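Local atomic coordinates of adenine phosphoribosyltransferase, putative (Trypanosoma brucei brucei, PDB entry 5VN4), a protein that probably catalyses the reversible, pyrophosphate-releasing transfer of phosphoribose from 5-phospho-alpha-D-ribose 1-diphosphate to adenine, forming AMP in purine salvage. Residues M9-V14 / F19-D24; G65-F70 / A99-V104; P40-H45 / G230-S235. One frame throughout, in Å; residues are numbered along the deposited sequence. Where two conformers were deposited one is given.

Contact 1: M9-V14 / F19-D24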
ATOM      1  N   MET A   9     -12.818  21.337  -1.374  1.00 23.77           N
ATOM      2  CA  MET A   9     -13.952  20.529  -1.802  1.00 21.07           C
ATOM      3  C   MET A   9     -14.908  20.329  -0.632  1.00 20.53           C
ATOM      4  O   MET A   9     -14.484  20.208   0.519  1.00 22.12           O
ATOM      5  CB  MET A   9     -13.489  19.160  -2.317  1.00 20.00           C
ATOM      6  CG  MET A   9     -12.494  19.228  -3.472  1.00 19.81           C
ATOM      7  SD  MET A   9     -13.236  19.940  -4.947  1.00 19.73           S
ATOM      8  CE  MET A   9     -11.792  20.658  -5.725  1.00 23.25           C
ATOM      9  N   SER A  10     -16.204  20.278  -0.936  1.00 17.24           N
ATOM     10  CA  SER A  10     -17.255  20.323   0.076  1.00 16.43           C
ATOM     11  C   SER A  10     -17.929  18.972   0.258  1.00 14.88           C
ATOM     12  O   SER A  10     -18.229  18.272  -0.718  1.00 15.28           O
ATOM     13  CB  SER A  10     -18.310  21.355  -0.301  1.00 16.98           C
ATOM     14  OG  SER A  10     -17.745  22.655  -0.276  1.00 18.90           O
ATOM     15  N   LEU A  11     -18.192  18.635   1.514  1.00 14.75           N
ATOM     16  CA  LEU A  11     -18.856  17.401   1.898  1.00 13.22           C
ATOM     17  C   LEU A  11     -20.310  17.665   2.247  1.00 13.91           C
ATOM     18  O   LEU A  11     -20.698  18.778   2.610  1.00 17.37           O
ATOM     19  CB  LEU A  11     -18.182  16.799   3.131  1.00 13.89           C
ATOM     20  CG  LEU A  11     -16.732  16.354   2.983  1.00 14.39           C
ATOM     21  CD1 LEU A  11     -16.180  16.044   4.363  1.00 14.94           C
ATOM     22  CD2 LEU A  11     -16.615  15.142   2.069  1.00 15.31           C
ATOM     23  N   VAL A  12     -21.109  16.605   2.142  1.00 13.38           N
ATOM     24  CA  VAL A  12     -22.485  16.609   2.611  0.55 13.73           C
ATOM     25  C   VAL A  12     -22.700  15.372   3.465  1.00 12.34           C
ATOM     26  O   VAL A  12     -22.152  14.296   3.189  1.00 12.30           O
ATOM     27  CB  VAL A  12     -23.512  16.675   1.461  0.55 15.31           C
ATOM     28  CG1 VAL A  12     -23.421  18.016   0.740  0.55 16.74           C
ATOM     29  CG2 VAL A  12     -23.312  15.521   0.500  0.55 15.63           C
ATOM     30  N   GLU A  13     -23.472  15.541   4.531  1.00 12.48           N
ATOM     31  CA  GLU A  13     -23.764  14.453   5.455  1.00 12.95           C
ATOM     32  C   GLU A  13     -24.996  13.720   4.938  1.00 13.36           C
ATOM     33  O   GLU A  13     -26.113  14.243   5.010  1.00 15.40           O
ATOM     34  CB  GLU A  13     -23.986  15.008   6.861  1.00 12.33           C
ATOM     35  CG  GLU A  13     -23.938  13.941   7.944  1.00 11.29           C
ATOM     36  CD  GLU A  13     -24.016  14.509   9.358  1.00 11.73           C
ATOM     37  OE1 GLU A  13     -23.926  13.719  10.321  1.00 12.38           O
ATOM     38  OE2 GLU A  13     -24.167  15.735   9.517  1.00 12.45           O
ATOM     39  N   VAL A  14     -24.796  12.512   4.411  1.00 13.69           N
ATOM     40  CA  VAL A  14     -25.895  11.795   3.761  1.00 14.21           C
ATOM     41  C   VAL A  14     -26.616  10.833   4.710  1.00 15.33           C
ATOM     42  O   VAL A  14     -27.799  10.543   4.510  1.00 17.96           O
ATOM     43  CB  VAL A  14     -25.451  11.105   2.453  1.00 16.66           C
ATOM     44  CG1 VAL A  14     -24.960  12.138   1.423  1.00 17.91           C
ATOM     45  CG2 VAL A  14     -24.386  10.070   2.720  1.00 17.91           C
ATOM     46  N   PHE A  19     -20.281  11.161   5.632  1.00 10.56           N
ATOM     47  CA  PHE A  19     -20.088  12.309   4.754  1.00 10.82           C
ATOM     48  C   PHE A  19     -19.476  11.870   3.431  1.00 10.93           C
ATOM     49  O   PHE A  19     -18.622  10.982   3.402  1.00 11.33           O
ATOM     50  CB  PHE A  19     -19.133  13.323   5.392  1.00 10.98           C
ATOM     51  CG  PHE A  19     -19.645  13.931   6.672  1.00 11.38           C
ATOM     52  CD1 PHE A  19     -19.477  13.279   7.892  1.00 12.30           C
ATOM     53  CD2 PHE A  19     -20.291  15.158   6.657  1.00 13.23           C
ATOM     54  CE1 PHE A  19     -19.950  13.851   9.076  1.00 13.30           C
ATOM     55  CE2 PHE A  19     -20.756  15.733   7.832  1.00 13.48           C
ATOM     56  CZ  PHE A  19     -20.588  15.074   9.045  1.00 13.58           C
ATOM     57  N   THR A  20     -19.904  12.518   2.347  1.00 11.00           N
ATOM     58  CA  THR A  20     -19.348  12.273   1.026  1.00 11.02           C
ATOM     59  C   THR A  20     -19.348  13.594   0.262  1.00 10.89           C
ATOM     60  O   THR A  20     -20.001  14.556   0.665  1.00 11.73           O
ATOM     61  CB  THR A  20     -20.141  11.171   0.310  1.00 10.48           C
ATOM     62  OG1 THR A  20     -19.440  10.746  -0.865  1.00 11.66           O
ATOM     63  CG2 THR A  20     -21.534  11.655  -0.073  1.00 11.92           C
ATOM     64  N   LEU A  21     -18.590  13.659  -0.831  1.00 11.04           N
ATOM     65  CA  LEU A  21     -18.531  14.914  -1.571  1.00 11.84           C
ATOM     66  C   LEU A  21     -19.909  15.290  -2.108  1.00 12.01           C
ATOM     67  O   LEU A  21     -20.729  14.427  -2.436  1.00 12.58           O
ATOM     68  CB  LEU A  21     -17.546  14.810  -2.736  1.00 12.63           C
ATOM     69  CG  LEU A  21     -16.059  14.836  -2.378  1.00 13.13           C
ATOM     70  CD1 LEU A  21     -15.246  14.427  -3.599  1.00 14.26           C
ATOM     71  CD2 LEU A  21     -15.629  16.204  -1.869  1.00 14.47           C
ATOM     72  N   SER A  22     -20.158  16.596  -2.208  1.00 13.20           N
ATOM     73  CA  SER A  22     -21.391  17.070  -2.822  1.00 13.91           C
ATOM     74  C   SER A  22     -21.516  16.535  -4.250  1.00 14.22           C
ATOM     75  O   SER A  22     -20.536  16.148  -4.889  1.00 13.75           O
ATOM     76  CB  SER A  22     -21.406  18.595  -2.852  1.00 15.41           C
ATOM     77  OG  SER A  22     -20.427  19.077  -3.750  1.00 16.81           O
ATOM     78  N   LYS A  23     -22.751  16.519  -4.752  1.00 14.92           N
ATOM     79  CA  LYS A  23     -23.002  15.971  -6.083  1.00 15.40           C
ATOM     80  C   LYS A  23     -22.263  16.743  -7.168  1.00 15.89           C
ATOM     81  O   LYS A  23     -21.832  16.152  -8.168  1.00 16.75           O
ATOM     82  CB  LYS A  23     -24.502  15.970  -6.389  1.00 17.67           C
ATOM     83  CG  LYS A  23     -25.322  15.068  -5.496  1.00 21.44           C
ATOM     84  CD  LYS A  23     -26.741  14.968  -6.038  1.00 24.96           C
ATOM     85  CE  LYS A  23     -27.635  14.140  -5.135  1.00 28.23           C
ATOM     86  NZ  LYS A  23     -28.064  14.912  -3.940  1.00 30.11           N
ATOM     87  N   ASP A  24     -22.115  18.053  -6.994  1.00 15.95           N
ATOM     88  CA  ASP A  24     -21.513  18.925  -7.991  1.00 16.66           C
ATOM     89  C   ASP A  24     -20.013  19.117  -7.798  1.00 16.07           C
ATOM     90  O   ASP A  24     -19.399  19.829  -8.595  1.00 17.76           O
ATOM     91  CB  ASP A  24     -22.190  20.295  -7.932  1.00 18.65           C
ATOM     92  CG  ASP A  24     -22.121  20.896  -6.548  1.00 20.36           C
ATOM     93  OD1 ASP A  24     -22.828  20.389  -5.650  1.00 23.28           O
ATOM     94  OD2 ASP A  24     -21.324  21.838  -6.350  1.00 20.53           O
TER

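Contact 2: G65-F70 / A99-V104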
ATOM      1  N   GLY A  65      -5.743  14.892  -6.015  1.00 12.36           N
ATOM      2  CA  GLY A  65      -6.933  15.455  -5.398  1.00 13.03           C
ATOM      3  C   GLY A  65      -7.262  14.796  -4.070  1.00 12.57           C
ATOM      4  O   GLY A  65      -7.648  15.472  -3.111  1.00 13.29           O
ATOM      5  N   ILE A  66      -7.098  13.469  -3.992  1.00 11.49           N
ATOM      6  CA  ILE A  66      -7.283  12.753  -2.729  1.00 11.43           C
ATOM      7  C   ILE A  66      -6.291  13.256  -1.690  1.00 12.16           C
ATOM      8  O   ILE A  66      -6.657  13.587  -0.553  1.00 13.12           O
ATOM      9  CB  ILE A  66      -7.126  11.234  -2.947  1.00 11.55           C
ATOM     10  CG1 ILE A  66      -8.208  10.678  -3.871  1.00 11.39           C
ATOM     11  CG2 ILE A  66      -7.110  10.490  -1.604  1.00 13.10           C
ATOM     12  CD1 ILE A  66      -7.837   9.320  -4.434  1.00 11.04           C
ATOM     13  N   ARG A  67      -5.007  13.264  -2.054  1.00 12.45           N
ATOM     14  CA  ARG A  67      -3.966  13.738  -1.152  1.00 13.28           C
ATOM     15  C   ARG A  67      -4.273  15.149  -0.673  1.00 13.65           C
ATOM     16  O   ARG A  67      -4.260  15.429   0.534  1.00 14.98           O
ATOM     17  CB  ARG A  67      -2.623  13.698  -1.889  1.00 14.42           C
ATOM     18  CG  ARG A  67      -1.394  13.931  -1.023  1.00 16.60           C
ATOM     19  CD  ARG A  67      -0.926  15.388  -0.967  1.00 21.12           C
ATOM     20  NE  ARG A  67      -0.912  16.089  -2.251  1.00 22.02           N
ATOM     21  CZ  ARG A  67       0.111  16.125  -3.106  1.00 23.57           C
ATOM     22  NH1 ARG A  67       1.235  15.463  -2.860  1.00 22.61           N
ATOM     23  NH2 ARG A  67      -0.005  16.827  -4.224  1.00 25.21           N
ATOM     24  N   ASP A  68      -4.560  16.053  -1.611  1.00 13.77           N
ATOM     25  CA  ASP A  68      -4.770  17.453  -1.257  1.00 15.44           C
ATOM     26  C   ASP A  68      -5.980  17.612  -0.352  1.00 14.66           C
ATOM     27  O   ASP A  68      -5.955  18.407   0.594  1.00 15.76           O
ATOM     28  CB  ASP A  68      -4.945  18.297  -2.520  1.00 17.70           C
ATOM     29  CG  ASP A  68      -3.656  18.471  -3.307  1.00 20.54           C
ATOM     30  OD1 ASP A  68      -2.571  18.141  -2.788  1.00 21.69           O
ATOM     31  OD2 ASP A  68      -3.736  18.944  -4.461  1.00 23.10           O
ATOM     32  N   PHE A  69      -7.054  16.869  -0.632  1.00 14.06           N
ATOM     33  CA  PHE A  69      -8.252  16.972   0.197  1.00 13.94           C
ATOM     34  C   PHE A  69      -7.945  16.639   1.652  1.00 14.15           C
ATOM     35  O   PHE A  69      -8.271  17.413   2.563  1.00 14.66           O
ATOM     36  CB  PHE A  69      -9.363  16.058  -0.326  1.00 14.03           C
ATOM     37  CG  PHE A  69     -10.607  16.131   0.508  1.00 13.45           C
ATOM     38  CD1 PHE A  69     -11.568  17.097   0.248  1.00 14.86           C
ATOM     39  CD2 PHE A  69     -10.789  15.288   1.594  1.00 13.19           C
ATOM     40  CE1 PHE A  69     -12.700  17.211   1.040  1.00 14.75           C
ATOM     41  CE2 PHE A  69     -11.916  15.398   2.390  1.00 13.39           C
ATOM     42  CZ  PHE A  69     -12.877  16.357   2.107  1.00 13.99           C
ATOM     43  N   PHE A  70      -7.317  15.484   1.890  1.00 13.58           N
ATOM     44  CA  PHE A  70      -7.111  15.050   3.269  1.00 13.78           C
ATOM     45  C   PHE A  70      -5.994  15.816   3.972  1.00 14.64           C
ATOM     46  O   PHE A  70      -6.101  16.089   5.173  1.00 15.27           O
ATOM     47  CB  PHE A  70      -6.916  13.536   3.330  1.00 13.39           C
ATOM     48  CG  PHE A  70      -8.186  12.765   3.135  1.00 12.75           C
ATOM     49  CD1 PHE A  70      -9.164  12.779   4.119  1.00 13.45           C
ATOM     50  CD2 PHE A  70      -8.410  12.039   1.975  1.00 13.08           C
ATOM     51  CE1 PHE A  70     -10.337  12.078   3.967  1.00 13.29           C
ATOM     52  CE2 PHE A  70      -9.590  11.339   1.810  1.00 13.25           C
ATOM     53  CZ  PHE A  70     -10.554  11.353   2.812  1.00 12.31           C
ATOM     54  N   ALA A  99       0.240  11.240   5.037  1.00 14.70           N
ATOM     55  CA  ALA A  99       1.041  11.313   6.255  1.00 14.85           C
ATOM     56  C   ALA A  99       2.342  12.081   6.040  1.00 15.55           C
ATOM     57  O   ALA A  99       2.787  12.814   6.931  1.00 16.55           O
ATOM     58  CB  ALA A  99       1.340   9.906   6.766  1.00 15.10           C
ATOM     59  N   VAL A 100       2.980  11.919   4.875  1.00 16.33           N
ATOM     60  CA  VAL A 100       4.248  12.604   4.661  0.58 17.65           C
ATOM     61  C   VAL A 100       4.054  14.117   4.648  1.00 18.63           C
ATOM     62  O   VAL A 100       4.881  14.856   5.192  1.00 20.17           O
ATOM     63  CB  VAL A 100       4.983  12.062   3.418  0.58 18.46           C
ATOM     64  CG1 VAL A 100       4.271  12.455   2.136  0.58 18.25           C
ATOM     65  CG2 VAL A 100       6.432  12.529   3.412  0.58 19.70           C
ATOM     66  N   GLU A 101       2.957  14.602   4.061  1.00 18.27           N
ATOM     67  CA  GLU A 101       2.735  16.046   4.031  1.00 20.51           C
ATOM     68  C   GLU A 101       2.328  16.587   5.392  1.00 19.97           C
ATOM     69  O   GLU A 101       2.617  17.746   5.708  1.00 21.77           O
ATOM     70  CB  GLU A 101       1.665  16.408   3.004  1.00 21.51           C
ATOM     71  CG  GLU A 101       1.936  15.902   1.607  1.00 22.96           C
ATOM     72  CD  GLU A 101       3.220  16.439   1.024  1.00 25.22           C
ATOM     73  OE1 GLU A 101       3.676  17.529   1.440  1.00 26.08           O
ATOM     74  OE2 GLU A 101       3.774  15.762   0.136  1.00 27.10           O
ATOM     75  N   LEU A 102       1.632  15.785   6.193  1.00 20.23           N
ATOM     76  CA  LEU A 102       1.286  16.184   7.548  1.00 19.59           C
ATOM     77  C   LEU A 102       2.432  15.978   8.523  1.00 20.89           C
ATOM     78  O   LEU A 102       2.337  16.430   9.668  1.00 22.41           O
ATOM     79  CB  LEU A 102       0.068  15.393   8.025  1.00 19.33           C
ATOM     80  CG  LEU A 102      -1.244  15.644   7.279  1.00 19.48           C
ATOM     81  CD1 LEU A 102      -2.299  14.676   7.775  1.00 20.52           C
ATOM     82  CD2 LEU A 102      -1.704  17.086   7.474  1.00 19.86           C
ATOM     83  N   ASN A 103       3.499  15.303   8.095  1.00 19.54           N
ATOM     84  CA  ASN A 103       4.637  14.991   8.955  1.00 20.45           C
ATOM     85  C   ASN A 103       4.213  14.165  10.167  1.00 19.52           C
ATOM     86  O   ASN A 103       4.563  14.474  11.310  1.00 21.27           O
ATOM     87  CB  ASN A 103       5.400  16.249   9.372  1.00 22.71           C
ATOM     88  CG  ASN A 103       6.733  15.925  10.001  1.00 25.73           C
ATOM     89  OD1 ASN A 103       7.443  15.028   9.546  1.00 27.60           O
ATOM     90  ND2 ASN A 103       7.071  16.633  11.069  1.00 27.65           N
ATOM     91  N   VAL A 104       3.447  13.109   9.909  1.00 17.58           N
ATOM     92  CA  VAL A 104       3.017  12.206  10.974  1.00 16.60           C
ATOM     93  C   VAL A 104       3.348  10.778  10.564  1.00 15.38           C
ATOM     94  O   VAL A 104       3.462  10.465   9.366  1.00 16.20           O
ATOM     95  CB  VAL A 104       1.508  12.357  11.292  1.00 17.59           C
ATOM     96  CG1 VAL A 104       1.195  13.762  11.810  1.00 19.02           C
ATOM     97  CG2 VAL A 104       0.656  11.995  10.073  1.00 18.03           C
TER
HETATM   98  O   HOH W   1       2.199  13.665  -0.815  1.00 24.49           O

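Contact 3: P40-H45 / G230-S235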
ATOM      1  N   PRO A  40     -19.085  -9.756 -11.470  1.00 14.31           N
ATOM      2  CA  PRO A  40     -18.418 -10.964 -10.958  1.00 14.38           C
ATOM      3  C   PRO A  40     -17.580 -11.690 -11.994  1.00 15.41           C
ATOM      4  O   PRO A  40     -16.526 -12.237 -11.648  1.00 17.05           O
ATOM      5  CB  PRO A  40     -19.591 -11.809 -10.449  1.00 14.91           C
ATOM      6  CG  PRO A  40     -20.586 -10.769  -9.975  1.00 15.68           C
ATOM      7  CD  PRO A  40     -20.478  -9.653 -10.986  1.00 14.31           C
ATOM      8  N   ALA A  41     -17.993 -11.672 -13.263  1.00 15.71           N
ATOM      9  CA  ALA A  41     -17.233 -12.337 -14.316  1.00 15.43           C
ATOM     10  C   ALA A  41     -15.831 -11.762 -14.486  1.00 15.47           C
ATOM     11  O   ALA A  41     -14.949 -12.446 -15.017  1.00 15.76           O
ATOM     12  CB  ALA A  41     -17.994 -12.257 -15.642  1.00 17.04           C
ATOM     13  N   PHE A  42     -15.598 -10.532 -14.046  1.00 14.54           N
ATOM     14  CA  PHE A  42     -14.291  -9.910 -14.229  1.00 12.24           C
ATOM     15  C   PHE A  42     -13.725  -9.378 -12.922  1.00 11.99           C
ATOM     16  O   PHE A  42     -12.936  -8.435 -12.927  1.00 14.09           O
ATOM     17  CB  PHE A  42     -14.355  -8.827 -15.306  1.00 13.52           C
ATOM     18  CG  PHE A  42     -14.600  -9.387 -16.672  1.00 14.45           C
ATOM     19  CD1 PHE A  42     -13.551  -9.923 -17.404  1.00 14.72           C
ATOM     20  CD2 PHE A  42     -15.881  -9.433 -17.207  1.00 15.14           C
ATOM     21  CE1 PHE A  42     -13.765 -10.472 -18.646  1.00 15.64           C
ATOM     22  CE2 PHE A  42     -16.107  -9.989 -18.466  1.00 15.59           C
ATOM     23  CZ  PHE A  42     -15.040 -10.506 -19.183  1.00 15.58           C
ATOM     24  N   SER A  43     -14.081  -9.981 -11.797  1.00 11.98           N
ATOM     25  CA  SER A  43     -13.703  -9.454 -10.497  0.62 12.33           C
ATOM     26  C   SER A  43     -13.170 -10.564  -9.609  1.00 12.26           C
ATOM     27  O   SER A  43     -13.555 -11.729  -9.762  1.00 13.55           O
ATOM     28  CB  SER A  43     -14.936  -8.835  -9.830  0.62 13.55           C
ATOM     29  OG  SER A  43     -14.782  -8.710  -8.434  0.62 13.53           O
ATOM     30  N   PRO A  44     -12.297 -10.230  -8.652  1.00 12.01           N
ATOM     31  CA  PRO A  44     -11.835 -11.231  -7.683  1.00 13.68           C
ATOM     32  C   PRO A  44     -12.856 -11.561  -6.602  1.00 14.82           C
ATOM     33  O   PRO A  44     -12.641 -12.523  -5.852  1.00 16.21           O
ATOM     34  CB  PRO A  44     -10.578 -10.575  -7.086  1.00 13.91           C
ATOM     35  CG  PRO A  44     -10.847  -9.096  -7.192  1.00 13.43           C
ATOM     36  CD  PRO A  44     -11.599  -8.934  -8.493  1.00 12.01           C
ATOM     37  N   HIS A  45     -13.964 -10.822  -6.505  1.00 15.77           N
ATOM     38  CA  HIS A  45     -14.993 -11.091  -5.498  1.00 18.19           C
ATOM     39  C   HIS A  45     -16.367 -10.805  -6.077  1.00 18.54           C
ATOM     40  O   HIS A  45     -16.588  -9.715  -6.609  1.00 16.89           O
ATOM     41  CB  HIS A  45     -14.782 -10.198  -4.279  1.00 19.89           C
ATOM     42  CG  HIS A  45     -13.457 -10.397  -3.628  1.00 20.63           C
ATOM     43  ND1 HIS A  45     -13.132 -11.554  -2.951  1.00 21.92           N
ATOM     44  CD2 HIS A  45     -12.361  -9.608  -3.581  1.00 21.43           C
ATOM     45  CE1 HIS A  45     -11.894 -11.458  -2.500  1.00 22.59           C
ATOM     46  NE2 HIS A  45     -11.403 -10.289  -2.869  1.00 22.10           N
ATOM     47  N   GLY A 230     -12.141 -16.372 -23.436  1.00 14.35           N
ATOM     48  CA  GLY A 230     -11.814 -17.279 -22.349  1.00 14.86           C
ATOM     49  C   GLY A 230     -11.634 -16.586 -21.009  1.00 13.42           C
ATOM     50  O   GLY A 230     -12.235 -15.543 -20.719  1.00 14.08           O
ATOM     51  N   SER A 231     -10.796 -17.198 -20.174  1.00 12.81           N
ATOM     52  CA  SER A 231     -10.537 -16.681 -18.838  1.00 11.43           C
ATOM     53  C   SER A 231      -9.984 -15.266 -18.894  1.00 10.64           C
ATOM     54  O   SER A 231      -9.191 -14.926 -19.775  1.00 11.42           O
ATOM     55  CB  SER A 231      -9.518 -17.562 -18.123  1.00 11.09           C
ATOM     56  OG  SER A 231      -9.132 -16.967 -16.895  1.00 11.06           O
ATOM     57  N   ARG A 232     -10.383 -14.442 -17.920  1.00 10.20           N
ATOM     58  CA  ARG A 232      -9.790 -13.119 -17.774  1.00 10.14           C
ATOM     59  C   ARG A 232      -8.320 -13.170 -17.371  1.00 10.09           C
ATOM     60  O   ARG A 232      -7.662 -12.131 -17.419  1.00 11.09           O
ATOM     61  CB  ARG A 232     -10.575 -12.298 -16.748  1.00 10.74           C
ATOM     62  CG  ARG A 232     -10.335 -12.698 -15.293  1.00 11.15           C
ATOM     63  CD  ARG A 232     -11.291 -11.957 -14.359  1.00 11.57           C
ATOM     64  NE  ARG A 232     -10.975 -12.191 -12.950  1.00 11.69           N
ATOM     65  CZ  ARG A 232     -10.147 -11.444 -12.223  1.00 11.42           C
ATOM     66  NH1 ARG A 232      -9.556 -10.386 -12.763  1.00 11.49           N
ATOM     67  NH2 ARG A 232      -9.923 -11.752 -10.943  1.00 13.83           N
ATOM     68  N   ILE A 233      -7.813 -14.327 -16.938  1.00 10.49           N
ATOM     69  CA  ILE A 233      -6.423 -14.488 -16.521  1.00 11.54           C
ATOM     70  C   ILE A 233      -5.649 -15.038 -17.709  1.00 12.02           C
ATOM     71  O   ILE A 233      -5.895 -16.169 -18.138  1.00 13.98           O
ATOM     72  CB  ILE A 233      -6.307 -15.443 -15.321  1.00 11.93           C
ATOM     73  CG1 ILE A 233      -7.215 -15.007 -14.157  1.00 13.07           C
ATOM     74  CG2 ILE A 233      -4.854 -15.540 -14.872  1.00 13.94           C
ATOM     75  CD1 ILE A 233      -7.327 -16.053 -13.037  1.00 14.52           C
ATOM     76  N   ILE A 234      -4.703 -14.249 -18.232  1.00 12.17           N
ATOM     77  CA  ILE A 234      -3.904 -14.632 -19.393  1.00 13.01           C
ATOM     78  C   ILE A 234      -2.437 -14.756 -18.996  1.00 13.14           C
ATOM     79  O   ILE A 234      -1.958 -14.079 -18.080  1.00 13.17           O
ATOM     80  CB  ILE A 234      -4.096 -13.678 -20.597  1.00 13.18           C
ATOM     81  CG1 ILE A 234      -3.435 -12.319 -20.355  1.00 14.24           C
ATOM     82  CG2 ILE A 234      -5.581 -13.511 -20.902  1.00 14.86           C
ATOM     83  CD1 ILE A 234      -3.494 -11.408 -21.585  1.00 14.79           C
ATOM     84  N   SER A 235      -1.724 -15.635 -19.695  1.00 14.41           N
ATOM     85  CA  SER A 235      -0.317 -15.851 -19.408  1.00 14.86           C
ATOM     86  C   SER A 235       0.539 -14.768 -20.064  1.00 15.54           C
ATOM     87  O   SER A 235       0.078 -13.998 -20.911  1.00 15.75           O
ATOM     88  CB  SER A 235       0.127 -17.206 -19.942  1.00 16.88           C
ATOM     89  OG  SER A 235       0.128 -17.178 -21.355  1.00 18.69           O
TER

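Contact 1: M9-V14 / F19-D24
Glu13 lies across the ring of Phe19 on one side of an antiparallel beta hairpin, strands 11-15 and 18-21, at the edge of the large mixed sheet of this phosphoribosyltransferase. The two residues form a non-hydrogen-bonded pair. CB of Glu13 lies 3.4 Å from CE2 of Phe19, and CG stands over one face of the ring, 3.9 Å from the Phe19 ring centroid, in a CH-pi contact. With its CG anti to the backbone N (chi1 -165°) and the chain extended beyond, Glu13 runs over the ring, CD and the carboxylate going on past CZ, and the carboxylate plane is turned 22° from that of the ring. OE1 of Glu13 is also bonded to the backbone N of Asn17 in the turn.

Leu11 meets Phe19 differently: the two side chains cross at about a right angle, with CD1 of Leu11 4.1 Å from CB of Phe19. The other methyl, CD2, packs against the backbone of Thr20 and against CD2 of Leu21. Leu21 CD2 touches CB of Met9 at 3.7 Å, and Phe69 of helix 60-75 packs against Met9 and Leu11.

Val12 and Thr20 form the hydrogen-bonded pair, their side chains on the sheet face away from Glu13 and Phe19. CG2 of Thr20 touches CG1 of Val14 at 3.8 Å, while OG1 of Thr20, anti to its own N, is bonded to Thr210 O of strand 208-213. That strand pairs in parallel with 18-21 and ties the hairpin to the main sheet.

Beyond the paired strands, Ser22 N donates to Ser10 O at 3.0 Å. Within them, Thr20 N donates to Val12 O at 3.0 Å, and Val12 N to Thr20 O at 2.8 Å, with an N-H...O angle of 166°.

Contact 2: G65-F70 / A99-V104
Arg67 and Glu101 face each other between helices 60-75 and 95-102, and their apolar contact is small: CD of Arg67 lies 3.9 Å from CG of Glu101. Bends at chi2 and chi3 of Arg67 and at chi2 of Glu101 bring these carbons together.

The charged ends form a long salt bridge, Arg67 NH1 to Glu101 OE2 at 3.9 Å, with guanidinium and carboxylate planes 83° apart. One water closes this gap, accepting from Arg67 NH1 at 2.9 Å and donating to Glu101 OE2 at 2.8 Å.

The two helices, both within the phosphoribosyltransferase domain, meet at the dimer interface. Glu101 OE2 also forms a salt bridge with Arg67 of the second subunit, and Arg67 NH1 reciprocally with Glu101 of that subunit.

Arg67 NE makes a hydrogen-bonded salt bridge to Asp68 OD1 at 2.7 Å, on the anti side of the carboxylate and 34° out of its plane. Arg67, Asp68 and Glu101 thus form a salt-bridge network, in which the same-chain Arg67-Glu101 link is the long one.

Backbone bonding ends helix 95-102 in a Schellman motif: Asn103 takes positive phi, Val104 N donates to Ala99 O at 3.1 Å, and Asn103 N weakly to Val100 O.

Contact 3: P40-H45 / G230-S235
Arg232 reaches over the backbone of Phe42, Ser43 and Pro44, joining the C-terminal arm to the loop between strands 37-38 and 50-51 of this type I phosphoribosyltransferase fold. The tight part is built almost entirely round this one side chain. Its CD presses on CA of Phe42 at 3.6 Å and approaches Ala41 O. Farther along, NH2 lies 3.6 Å from Pro44 N, and the guanidinium turns one face to the main chain, with Ser43 N 4.0 Å above its plane. Arg232 and Pro44 cross at about a right angle, NH2 of Arg232 touching CB of Pro44 at 4.1 Å. The Phe42 ring and Arg232 slide past each other in opposite directions, planes 74° apart, and CD1 of Phe42 meets CB of Arg232 obliquely at 3.9 Å. These are packing contacts, the guanidinium lying as a flat cation on peptide groups. NH1 is hydrogen-bonded to Gly117 O and Ile115 O of the second subunit, which helps to hold the guanidinium in place.

The reach follows from the torsions: chi1 of 75° sets CG between the backbone N and the carbonyl carbon, and the chain then runs extended to NE.

On its inner side the loop nears the active site: the side chain of Pro44 is about 7 Å from bound pyrophosphate, and His45 stacks on Tyr129.

The loose side lies at Gly230 and Ser231, both exposed, which add almost nothing to the contact. Past them, Ile233 to Ser235 pair in parallel with a strand of the second subunit, so the sheet continues across the dimer interface. Ser231 instead closes an ST turn leading into that strand, its OG accepting from Ile233 N at 3.0 Å.

How the contacts relate
From the N terminus, contact 1 closes first: a tight two-residue connection joins strands 11-15 and 18-21, and the hairpin is complete before the chain reaches either other contact. The 40-45 loop then opens contact 3, which closes only at 230-235, near the C terminus. Contact 2 forms within that long span, bringing helices 60-75 and 95-102 together over 28 intervening residues. Contacts 1 and 2 touch through Phe69, whose CE1 lies 3.5 Å from Met9 O, so the edge hairpin packs on helix 60-75. Contact 3 stands apart, its centre about 34 Å from each of the other two centres. Contacts 2 and 3, on opposite sides of the chain's centre, both meet the second subunit.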